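Local atomic coordinates of putative Lipoprotein (Shewanella oneidensis, PDB entry 3U24), a protein that is of unknown function but binds zinc and calcium ions and is probably a lipoprotein related to zinc metallopeptidases. Residues A[399-402]-A[403-406]; A[321-324]-A[325-329]; A[468-471]-A[472-475]. All coordinates share one frame; numbering follows the deposited sequence.

Interaction 1 (A[399-402]-A[403-406]); sequences HWIL and QILN. With ZN (zinc ion), chain I; ZN (zinc ion), chain G.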
loop_
_atom_site.group_PDB
_atom_site.type_symbol
_atom_site.label_atom_id
_atom_site.label_comp_id
_atom_site.label_asym_id
_atom_site.label_seq_id
_atom_site.Cartn_x
_atom_site.Cartn_y
_atom_site.Cartn_z
ATOM N N HIS A 399 -1.578 -2.812 25.402
ATOM C CA HIS A 399 -1.511 -1.494 26.064
ATOM C C HIS A 399 -0.487 -0.593 25.408
ATOM O O HIS A 399 -0.706 0.609 25.242
ATOM C CB HIS A 399 -1.158 -1.704 27.542
ATOM C CG HIS A 399 -0.938 -0.421 28.316
ATOM N ND1 HIS A 399 -1.964 0.389 28.695
ATOM C CD2 HIS A 399 0.215 0.156 28.804
ATOM C CE1 HIS A 399 -1.475 1.437 29.353
ATOM N NE2 HIS A 399 -0.138 1.302 29.409
ATOM N N TRP A 400 0.645 -1.166 25.027
ATOM C CA TRP A 400 1.687 -0.421 24.338
ATOM C C TRP A 400 1.509 -0.292 22.843
ATOM O O TRP A 400 1.662 0.814 22.290
ATOM C CB TRP A 400 3.033 -1.009 24.652
ATOM C CG TRP A 400 3.307 -1.031 26.151
ATOM C CD1 TRP A 400 3.843 -0.015 26.919
ATOM C CD2 TRP A 400 3.017 -2.105 27.107
ATOM N NE1 TRP A 400 3.944 -0.395 28.229
ATOM C CE2 TRP A 400 3.469 -1.634 28.404
ATOM C CE3 TRP A 400 2.437 -3.341 27.018
ATOM C CZ2 TRP A 400 3.329 -2.387 29.550
ATOM C CZ3 TRP A 400 2.340 -4.113 28.157
ATOM C CH2 TRP A 400 2.775 -3.645 29.396
ATOM N N ILE A 401 1.177 -1.381 22.167
ATOM C CA ILE A 401 1.148 -1.368 20.713
ATOM C C ILE A 401 0.001 -0.489 20.218
ATOM O O ILE A 401 0.124 0.128 19.182
ATOM C CB ILE A 401 1.052 -2.786 20.113
ATOM C CG1 ILE A 401 2.359 -3.578 20.332
ATOM C CG2 ILE A 401 0.628 -2.777 18.655
ATOM C CD1 ILE A 401 3.627 -3.022 19.731
ATOM N N LEU A 402 -1.106 -0.428 20.944
ATOM C CA LEU A 402 -2.206 0.440 20.577
ATOM C C LEU A 402 -1.780 1.932 20.517
ATOM O O LEU A 402 -2.240 2.666 19.679
ATOM C CB LEU A 402 -3.375 0.237 21.539
ATOM C CG LEU A 402 -4.638 1.048 21.229
ATOM C CD1 LEU A 402 -5.076 0.844 19.760
ATOM C CD2 LEU A 402 -5.751 0.743 22.233
ATOM N N GLN A 403 -0.864 2.340 21.400
ATOM C CA GLN A 403 -0.376 3.708 21.437
ATOM C C GLN A 403 0.537 3.950 20.215
ATOM O O GLN A 403 0.384 4.922 19.483
ATOM C CB GLN A 403 0.386 3.947 22.734
ATOM C CG GLN A 403 -0.433 3.843 24.024
ATOM C CD GLN A 403 0.455 4.071 25.255
ATOM O OE1 GLN A 403 1.010 5.158 25.416
ATOM N NE2 GLN A 403 0.619 3.053 26.102
ATOM N N ILE A 404 1.435 3.003 19.950
ATOM C CA ILE A 404 2.244 3.044 18.744
ATOM C C ILE A 404 1.420 3.051 17.449
ATOM O O ILE A 404 1.756 3.776 16.513
ATOM C CB ILE A 404 3.249 1.886 18.722
ATOM C CG1 ILE A 404 4.266 2.092 19.820
ATOM C CG2 ILE A 404 3.978 1.804 17.381
ATOM C CD1 ILE A 404 4.966 0.788 20.113
ATOM N N LEU A 405 0.350 2.264 17.394
ATOM C CA LEU A 405 -0.559 2.297 16.234
ATOM C C LEU A 405 -1.184 3.688 16.011
ATOM O O LEU A 405 -1.329 4.147 14.871
ATOM C CB LEU A 405 -1.705 1.271 16.376
ATOM C CG LEU A 405 -2.793 1.239 15.273
ATOM C CD1 LEU A 405 -2.228 0.693 13.963
ATOM C CD2 LEU A 405 -4.042 0.455 15.693
ATOM N N ASN A 406 -1.586 4.327 17.093
ATOM C CA ASN A 406 -2.207 5.640 17.005
ATOM C C ASN A 406 -1.186 6.742 16.626
ATOM O O ASN A 406 -1.551 7.705 15.971
ATOM C CB ASN A 406 -2.952 5.970 18.313
ATOM C CG ASN A 406 -4.224 5.132 18.491
ATOM O OD1 ASN A 406 -4.883 4.746 17.504
ATOM N ND2 ASN A 406 -4.574 4.837 19.779
HETATM ZN ZN ZN I . -4.345 0.146 28.344
HETATM ZN ZN ZN G . 1.146 2.582 30.376
HETATM O O HOH W 1 2.405 3.187 28.623
HETATM O O HOH W 2 2.671 1.344 31.380
HETATM O O HOH W 3 -4.944 0.107 26.201
#
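Gln-403 lays its amide nitrogen over one face of the His-399 ring, an imidazole whose two nitrogens each hold a different zinc ion. The ND1 atom of His-399 binds one zinc at 2.4 Å, while NE2 of the same ring binds the second; histidine suits this bridging place because its nitrogens point outward in diverging directions. Ring and amide planes stand 69° apart, with Gln-403 NE2 displaced toward the rim, 3.8 Å from His-399 NE2. The ring swings back beside its own carbonyl (chi1 175°), bringing both within reach of one glutamine. Gln-403 NE2 donates to His-399 O at 2.9 Å, nearly straight at 168°, arriving from above the carbonyl plane. The same nitrogen gives a hydrogen bond to a zinc-bound water, 3.1 Å from Gln-403 NE2, and Tyr-454 OH pairs with Gln-403 OE1, so both ends of the amide are engaged.

Behind this metal-binding corner, the backbone of helix 401-409 is held by Ile-404 N to Trp-400 O and Leu-405 N to Ile-401 O at 2.8 Å. Branched Ile-401 and Ile-404 meet through their CD1 atoms at 4.1 Å on the buried flank facing helix 459-485. Gln-403 thus ties the backbone carbonyl to the zinc-bound water, while the two metal bonds probably fix the ring's turn and polarise it strongly.

Interaction 2 (A[321-324]-A[325-329]); sequences SEVR and KQIPE. With ZN (zinc ion), chain J.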
loop_
_atom_site.group_PDB
_atom_site.type_symbol
_atom_site.label_atom_id
_atom_site.label_comp_id
_atom_site.label_asym_id
_atom_site.label_seq_id
_atom_site.Cartn_x
_atom_site.Cartn_y
_atom_site.Cartn_z
ATOM N N SER A 321 -13.330 3.805 22.345
ATOM C CA SER A 321 -13.121 4.852 23.337
ATOM C C SER A 321 -11.674 5.049 23.745
ATOM O O SER A 321 -11.279 6.193 24.002
ATOM C CB SER A 321 -13.872 4.507 24.610
ATOM O OG SER A 321 -15.229 4.681 24.369
ATOM N N GLU A 322 -10.889 3.965 23.836
ATOM C CA GLU A 322 -9.484 4.124 24.249
ATOM C C GLU A 322 -8.778 4.896 23.151
ATOM O O GLU A 322 -7.960 5.792 23.433
ATOM C CB GLU A 322 -8.799 2.788 24.557
ATOM C CG GLU A 322 -7.301 2.846 24.935
ATOM C CD GLU A 322 -7.014 3.694 26.184
ATOM O OE1 GLU A 322 -7.866 3.726 27.086
ATOM O OE2 GLU A 322 -5.949 4.360 26.273
ATOM N N VAL A 323 -9.143 4.598 21.907
ATOM C CA VAL A 323 -8.590 5.315 20.784
ATOM C C VAL A 323 -8.948 6.780 20.814
ATOM O O VAL A 323 -8.052 7.619 20.622
ATOM C CB VAL A 323 -8.975 4.700 19.419
ATOM C CG1 VAL A 323 -8.329 5.505 18.306
ATOM C CG2 VAL A 323 -8.492 3.244 19.314
ATOM N N ARG A 324 -10.221 7.110 21.066
ATOM C CA ARG A 324 -10.628 8.522 21.136
ATOM C C ARG A 324 -9.917 9.260 22.260
ATOM O O ARG A 324 -9.586 10.437 22.140
ATOM C CB ARG A 324 -12.123 8.675 21.421
ATOM C CG ARG A 324 -13.067 8.294 20.312
ATOM C CD ARG A 324 -14.457 8.939 20.472
ATOM N NE ARG A 324 -15.203 8.629 19.269
ATOM C CZ ARG A 324 -16.024 7.594 19.126
ATOM N NH1 ARG A 324 -16.315 6.794 20.139
ATOM N NH2 ARG A 324 -16.583 7.384 17.947
ATOM N N LYS A 325 -9.725 8.593 23.376
ATOM C CA LYS A 325 -9.022 9.191 24.511
ATOM C C LYS A 325 -7.529 9.462 24.172
ATOM O O LYS A 325 -6.962 10.520 24.544
ATOM C CB LYS A 325 -9.183 8.254 25.718
ATOM C CG LYS A 325 -8.498 8.653 27.013
ATOM C CD LYS A 325 -8.746 7.605 28.103
ATOM C CE LYS A 325 -7.979 7.931 29.390
ATOM N NZ LYS A 325 -6.496 7.855 29.193
ATOM N N GLN A 326 -6.919 8.560 23.404
ATOM C CA GLN A 326 -5.468 8.634 23.131
ATOM C C GLN A 326 -5.096 9.762 22.175
ATOM O O GLN A 326 -4.065 10.404 22.355
ATOM C CB GLN A 326 -4.907 7.313 22.601
ATOM C CG GLN A 326 -4.671 6.321 23.712
ATOM C CD GLN A 326 -3.993 5.059 23.252
ATOM O OE1 GLN A 326 -3.405 5.006 22.159
ATOM N NE2 GLN A 326 -4.071 4.021 24.078
ATOM N N ILE A 327 -5.940 10.023 21.191
ATOM C CA ILE A 327 -5.567 10.988 20.193
ATOM C C ILE A 327 -5.274 12.374 20.812
ATOM O O ILE A 327 -4.209 12.947 20.515
ATOM C CB ILE A 327 -6.556 10.985 19.010
ATOM C CG1 ILE A 327 -6.379 9.670 18.255
ATOM C CG2 ILE A 327 -6.256 12.147 18.053
ATOM C CD1 ILE A 327 -7.446 9.404 17.231
ATOM N N PRO A 328 -6.173 12.895 21.689
ATOM C CA PRO A 328 -5.836 14.162 22.322
ATOM C C PRO A 328 -4.631 14.089 23.236
ATOM O O PRO A 328 -4.007 15.110 23.467
ATOM C CB PRO A 328 -7.107 14.549 23.121
ATOM C CG PRO A 328 -8.217 13.654 22.622
ATOM C CD PRO A 328 -7.626 12.713 21.568
ATOM N N GLU A 329 -4.306 12.914 23.758
ATOM C CA GLU A 329 -3.089 12.765 24.557
ATOM C C GLU A 329 -1.822 12.897 23.683
ATOM O O GLU A 329 -0.820 13.463 24.096
ATOM C CB GLU A 329 -3.069 11.438 25.330
ATOM C CG GLU A 329 -4.018 11.392 26.545
ATOM C CD GLU A 329 -4.172 9.989 27.182
ATOM O OE1 GLU A 329 -3.751 8.950 26.584
ATOM O OE2 GLU A 329 -4.740 9.924 28.306
HETATM ZN ZN ZN J . -4.610 5.175 28.343
HETATM O O HOH W 4 -7.217 4.523 29.423
HETATM O O HOH W 5 -4.915 3.187 29.486
HETATM O O HOH W 6 -2.137 5.161 27.641
#
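Glu-322 and Gln-326 lie one turn apart on helix 319-337, an i to i+4 pair whose flat ends cross with carboxylate and amide planes 70° apart. The carboxylate presents its anti lone pair, on OE2, to the amide: Gln-326 NE2 stands 2.9 Å from Glu-322 OE2, the bond measures 162° at the hydrogen, and the oxygen lies close to the amide plane. The OE2 atom of Glu-322 also binds a zinc ion, at a rather long 2.6 Å, with two waters on the metal. A carboxylate suits this place because one oxygen can serve metal and amide together, while the other, OE1, takes a hydrogen bond from a water. Gln-326 uses both ends of its amide too, since its OE1 accepts from Asn-406 ND2; anchored in this way to helix 401-409, it probably helps to position the zinc ligand one turn before it.

Lys-325 passes across Glu-322 at an angle, its CD 4.1 Å from Glu-322 OE1, and stays extended until the last bond, which turns the ammonium aside (chi4 -65°). There its NZ forms a salt bridge with Glu-329 OE2 at 2.9 Å, on the syn side but tilted from the carboxylate plane. That pairing probably eases the presence of a positive group so near the metal.

On the buried side, Val-323 CG1 meets Ile-327 CD1 at 4.1 Å, short branched chains that fit against Tyr-377 of strand 376-379. Arg-324, by contrast, extends outward to a salt bridge with Glu-352. The helix kinks at Pro-328, whose nitrogen has no hydrogen to give the preceding turn, and the ring carbon CD of Pro-328 sits instead 3.1 Å from Arg-324 O.

Interaction 3 (A[468-471]-A[472-475]); sequences WNLR and VICN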
loop_
_atom_site.group_PDB
_atom_site.type_symbol
_atom_site.label_atom_id
_atom_site.label_comp_id
_atom_site.label_asym_id
_atom_site.label_seq_id
_atom_site.Cartn_x
_atom_site.Cartn_y
_atom_site.Cartn_z
ATOM N N TRP A 468 7.508 -4.502 17.110
ATOM C CA TRP A 468 6.847 -3.813 16.012
ATOM C C TRP A 468 7.812 -3.380 14.932
ATOM O O TRP A 468 7.582 -3.612 13.763
ATOM C CB TRP A 468 6.122 -2.627 16.618
ATOM C CG TRP A 468 5.089 -1.925 15.798
ATOM C CD1 TRP A 468 5.198 -0.667 15.201
ATOM C CD2 TRP A 468 3.706 -2.342 15.553
ATOM N NE1 TRP A 468 4.008 -0.309 14.596
ATOM C CE2 TRP A 468 3.083 -1.265 14.767
ATOM C CE3 TRP A 468 2.956 -3.469 15.869
ATOM C CZ2 TRP A 468 1.776 -1.334 14.335
ATOM C CZ3 TRP A 468 1.636 -3.526 15.422
ATOM C CH2 TRP A 468 1.059 -2.477 14.678
ATOM N N ASN A 469 8.934 -2.797 15.307
ATOM C CA ASN A 469 9.951 -2.433 14.330
ATOM C C ASN A 469 10.477 -3.645 13.574
ATOM O O ASN A 469 10.746 -3.559 12.360
ATOM C CB ASN A 469 11.116 -1.725 15.039
ATOM C CG ASN A 469 11.938 -0.820 14.123
ATOM O OD1 ASN A 469 13.144 -0.813 14.228
ATOM N ND2 ASN A 469 11.288 -0.030 13.263
ATOM N N LEU A 470 10.646 -4.775 14.266
ATOM C CA LEU A 470 11.096 -5.996 13.585
ATOM C C LEU A 470 10.187 -6.427 12.413
ATOM O O LEU A 470 10.670 -6.960 11.415
ATOM C CB LEU A 470 11.286 -7.162 14.564
ATOM C CG LEU A 470 12.557 -7.097 15.417
ATOM C CD1 LEU A 470 12.522 -8.178 16.488
ATOM C CD2 LEU A 470 13.807 -7.232 14.540
ATOM N N ARG A 471 8.892 -6.172 12.512
ATOM C CA ARG A 471 7.958 -6.458 11.404
ATOM C C ARG A 471 8.453 -5.791 10.102
ATOM O O ARG A 471 8.470 -6.384 9.012
ATOM C CB ARG A 471 6.582 -5.881 11.767
ATOM C CG ARG A 471 5.332 -6.633 11.323
ATOM C CD ARG A 471 4.103 -6.124 12.126
ATOM N NE ARG A 471 3.391 -5.000 11.476
ATOM C CZ ARG A 471 3.676 -3.682 11.575
ATOM N NH1 ARG A 471 2.924 -2.801 10.899
ATOM N NH2 ARG A 471 4.692 -3.209 12.319
ATOM N N VAL A 472 8.819 -4.523 10.240
ATOM C CA VAL A 472 9.188 -3.700 9.111
ATOM C C VAL A 472 10.547 -4.139 8.536
ATOM O O VAL A 472 10.689 -4.321 7.325
ATOM C CB VAL A 472 9.155 -2.220 9.558
ATOM C CG1 VAL A 472 9.849 -1.351 8.574
ATOM C CG2 VAL A 472 7.684 -1.827 9.735
ATOM N N ILE A 473 11.495 -4.386 9.422
ATOM C CA ILE A 473 12.819 -4.876 9.056
ATOM C C ILE A 473 12.702 -6.259 8.366
ATOM O O ILE A 473 13.220 -6.454 7.239
ATOM C CB ILE A 473 13.755 -4.950 10.298
ATOM C CG1 ILE A 473 13.924 -3.539 10.940
ATOM C CG2 ILE A 473 15.107 -5.523 9.921
ATOM C CD1 ILE A 473 14.621 -3.550 12.303
ATOM N N CYS A 474 12.007 -7.191 9.021
ATOM C CA CYS A 474 11.869 -8.525 8.478
ATOM C C CYS A 474 10.998 -8.591 7.223
ATOM O O CYS A 474 11.181 -9.491 6.402
ATOM C CB CYS A 474 11.430 -9.534 9.545
ATOM S SG CYS A 474 12.656 -9.716 10.900
ATOM N N ASN A 475 10.102 -7.637 7.017
ATOM C CA ASN A 475 9.371 -7.562 5.733
ATOM C C ASN A 475 10.340 -7.401 4.554
ATOM O O ASN A 475 10.108 -7.988 3.492
ATOM C CB ASN A 475 8.388 -6.384 5.680
ATOM C CG ASN A 475 7.050 -6.673 6.358
ATOM O OD1 ASN A 475 6.708 -7.807 6.709
ATOM N ND2 ASN A 475 6.254 -5.621 6.494
#
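Regular i to i+4 bonds carry the backbone through this turn, Ile-473 N to Asn-469 O at 3.1 Å, Cys-474 N to Leu-470 O at 2.8 Å and Asn-475 N to Arg-471 O at 2.9 Å. Ile-473 crosses Asn-469 obliquely, its CD1 reaching 3.7 Å from Asn-469 OD1. On another flank the Cys-474 thiol lies back over the preceding turn, with SG 3.4 Å from Leu-470 O, a place that its small side chain can fill.

The turn belongs to the long helix 459-485 within the mostly helical fold of the DUF885 family. Leu-470 packs on Val-274 and Met-278 of helix 260-289, while Val-472 fits among Tyr-524 and Tyr-525 of helix 523-542, shapes suited to apolar interfaces.

Arg-471 bends at its third torsion (chi3 91°), which folds the guanidinium back so that NH2 stands 3.4 Å above the centre of the Trp-468 ring. That nitrogen also makes a weak bond to Trp-468 O, and the arginine side chain lies about 7 Å at nearest atoms from a bound zinc. Asn-475 sets its amide against the turn before, CG 3.0 Å from Arg-471 O, and its OD1 accepts from Lys-510 NZ. A leucine here would probably leave the Lys-510 ammonium without that acceptor. Trp-468 itself rests against Ile-401 and Ile-404 of helix 401-409.

Overall arrangement
Following the chain from the N terminus, interaction 2 comes first on helix 319-337, then interaction 1 on helix 401-409, and last interaction 3 on helix 459-485. Each joins residues about one turn apart within a helix, so none closes a loop, and they neither nest nor cross. Interaction 1 stands in the middle: Asn-406 ND2 approaches Gln-326 OE1 to join it to interaction 2, while Ile-401 and Ile-404 pack on Trp-468 of interaction 3. Interactions 2 and 3 do not touch, their centres about 26 Å apart. Helix 401-409 thus bridges the other two and carries His-408, a ligand of the zinc site completed by His-414 and Glu-439.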